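PDB 5AH0: lipase from Pelosinus fermentans, which probably hydrolyses ester bonds as a zinc-containing lipase of the alpha/beta-hydrolase clan and breaks down the polyester poly(butylene adipate-co-terephthalate). Local coordinates for residues A[123-128]-A[252-257]. Numbering follows the deposited sequence.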
loop_
_atom_site.group_PDB
_atom_site.type_symbol
_atom_site.label_atom_id
_atom_site.label_comp_id
_atom_site.label_asym_id
_atom_site.label_seq_id
_atom_site.Cartn_x
_atom_site.Cartn_y
_atom_site.Cartn_z
ATOM N N LEU A 123 5.013 9.151 1.953
ATOM C CA LEU A 123 4.880 9.736 3.276
ATOM C C LEU A 123 6.205 10.301 3.774
ATOM O O LEU A 123 6.246 11.429 4.253
ATOM C CB LEU A 123 4.345 8.713 4.273
ATOM C CG LEU A 123 4.327 9.218 5.712
ATOM C CD1 LEU A 123 3.326 10.352 5.852
ATOM C CD2 LEU A 123 4.006 8.084 6.675
ATOM N N VAL A 124 7.285 9.527 3.666
ATOM C CA VAL A 124 8.566 9.975 4.223
ATOM C C VAL A 124 9.141 11.120 3.391
ATOM O O VAL A 124 9.860 11.981 3.918
ATOM C CB VAL A 124 9.611 8.827 4.329
ATOM C CG1 VAL A 124 9.078 7.679 5.190
ATOM C CG2 VAL A 124 10.028 8.334 2.956
ATOM N N GLN A 125 8.800 11.146 2.103
ATOM C CA GLN A 125 9.234 12.235 1.231
ATOM C C GLN A 125 8.616 13.552 1.692
ATOM O O GLN A 125 9.273 14.592 1.694
ATOM C CB GLN A 125 8.871 11.961 -0.226
ATOM C CG GLN A 125 9.538 12.932 -1.191
ATOM C CD GLN A 125 11.029 12.680 -1.353
ATOM O OE1 GLN A 125 11.497 11.542 -1.264
ATOM N NE2 GLN A 125 11.790 13.751 -1.543
ATOM N N LEU A 126 7.349 13.491 2.084
ATOM C CA LEU A 126 6.627 14.654 2.568
ATOM C C LEU A 126 7.074 15.021 3.983
ATOM O O LEU A 126 7.185 16.206 4.320
ATOM C CB LEU A 126 5.124 14.387 2.524
ATOM C CG LEU A 126 4.592 14.356 1.087
ATOM C CD1 LEU A 126 3.096 14.071 1.038
ATOM C CD2 LEU A 126 4.923 15.662 0.373
ATOM N N LEU A 127 7.352 14.006 4.799
ATOM C CA LEU A 127 7.871 14.234 6.146
ATOM C C LEU A 127 9.151 15.053 6.127
ATOM O O LEU A 127 9.288 16.055 6.842
ATOM C CB LEU A 127 8.136 12.908 6.860
ATOM C CG LEU A 127 6.897 12.142 7.286
ATOM C CD1 LEU A 127 7.295 10.903 8.050
ATOM C CD2 LEU A 127 6.030 13.047 8.145
ATOM N N LYS A 128 10.079 14.622 5.284
ATOM C CA LYS A 128 11.405 15.205 5.249
ATOM C C LYS A 128 11.424 16.581 4.621
ATOM O O LYS A 128 12.096 17.484 5.117
ATOM C CB LYS A 128 12.358 14.289 4.485
ATOM C CG LYS A 128 12.854 13.106 5.271
ATOM C CD LYS A 128 13.645 13.611 6.458
ATOM C CE LYS A 128 14.522 12.531 7.022
ATOM N NZ LYS A 128 15.395 11.983 5.938
ATOM N N LYS A 252 12.319 9.840 -3.372
ATOM C CA LYS A 252 13.664 9.287 -3.366
ATOM C C LYS A 252 13.995 8.651 -2.032
ATOM O O LYS A 252 13.379 8.967 -1.014
ATOM C CB LYS A 252 14.694 10.376 -3.689
ATOM C CG LYS A 252 14.439 11.160 -4.972
ATOM C CD LYS A 252 15.371 12.364 -5.030
ATOM C CE LYS A 252 15.189 13.205 -6.290
ATOM N NZ LYS A 252 16.063 12.717 -7.390
ATOM N N ALA A 253 14.979 7.761 -2.039
ATOM C CA ALA A 253 15.379 7.082 -0.817
ATOM C C ALA A 253 16.034 8.085 0.117
ATOM O O ALA A 253 17.006 8.734 -0.258
ATOM C CB ALA A 253 16.323 5.929 -1.123
ATOM N N GLN A 254 15.482 8.227 1.319
ATOM C CA GLN A 254 16.050 9.133 2.315
ATOM C C GLN A 254 17.302 8.549 2.950
ATOM O O GLN A 254 17.476 7.335 3.009
ATOM C CB GLN A 254 15.007 9.472 3.377
ATOM C CG GLN A 254 13.692 9.925 2.766
ATOM C CD GLN A 254 13.809 11.280 2.081
ATOM O OE1 GLN A 254 14.708 12.067 2.384
ATOM N NE2 GLN A 254 12.920 11.540 1.128
ATOM N N SER A 255 18.152 9.431 3.458
ATOM C CA SER A 255 19.459 9.056 3.981
ATOM C C SER A 255 19.392 8.364 5.330
ATOM O O SER A 255 20.218 7.506 5.633
ATOM C CB SER A 255 20.342 10.299 4.103
ATOM O OG SER A 255 20.424 10.973 2.863
ATOM N N ASP A 256 18.415 8.744 6.143
ATOM C CA ASP A 256 18.341 8.274 7.522
ATOM C C ASP A 256 17.264 7.218 7.716
ATOM O O ASP A 256 16.726 7.083 8.816
ATOM C CB ASP A 256 18.061 9.435 8.461
ATOM C CG ASP A 256 16.837 10.200 8.050
ATOM O OD1 ASP A 256 16.494 10.133 6.849
ATOM O OD2 ASP A 256 16.210 10.844 8.920
ATOM N N ILE A 257 16.915 6.514 6.640
ATOM C CA ILE A 257 15.919 5.451 6.706
ATOM C C ILE A 257 16.461 4.111 6.199
ATOM O O ILE A 257 16.977 4.024 5.085
ATOM C CB ILE A 257 14.672 5.793 5.869
ATOM C CG1 ILE A 257 14.074 7.131 6.291
ATOM C CG2 ILE A 257 13.631 4.682 5.977
ATOM C CD1 ILE A 257 12.800 7.470 5.545
#
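Q254 lays its side chain across one face of helix 116-129, overlapping V124, Q125 and K128. Its CG lies 4.0 Å from V124 CG2. V124 and K128 both slide past Q254 in the opposite direction, with Q254 OE1 3.6 Å from K128 CG. Beside it, V124 and I257 meet tip to tip: the I257 CD1 methyl sits 3.7 Å from V124 CB. Both side chains also touch I156 of strand 153-159, which places this apolar patch between the helix and the central parallel sheet.

Q125 and Q254 cross at about a right angle, with their amide planes 49° apart. Q125 turns its CG away from the backbone N (chi1 -169°) and bends at chi2, bringing OE1 within 2.8 Å of K252 N. The N-H...O angle of 157° supports a hydrogen bond, although the donor stands well above the carbonyl plane. Q254 NE2 is equally close to Q125 OE1, but poor angles argue against a second bond. Replacing Q125 with leucine would probably leave K252 N without this acceptor and set an apolar branched group against the Q254 amide.

At the other end, K128 bends at chi2 and chi4 toward D256, on the type I turn from Q254 to I257; K128 NZ is modelled 2.3 Å from D256 OD1, a salt bridge whose very short length makes its exact geometry doubtful. A neutral amide-to-backbone bond and an ion pair thus lie on either side of the Q254 side chain, consistent with two polar links, the second of uncertain length, joining the loop before strand 258-265 to the helix.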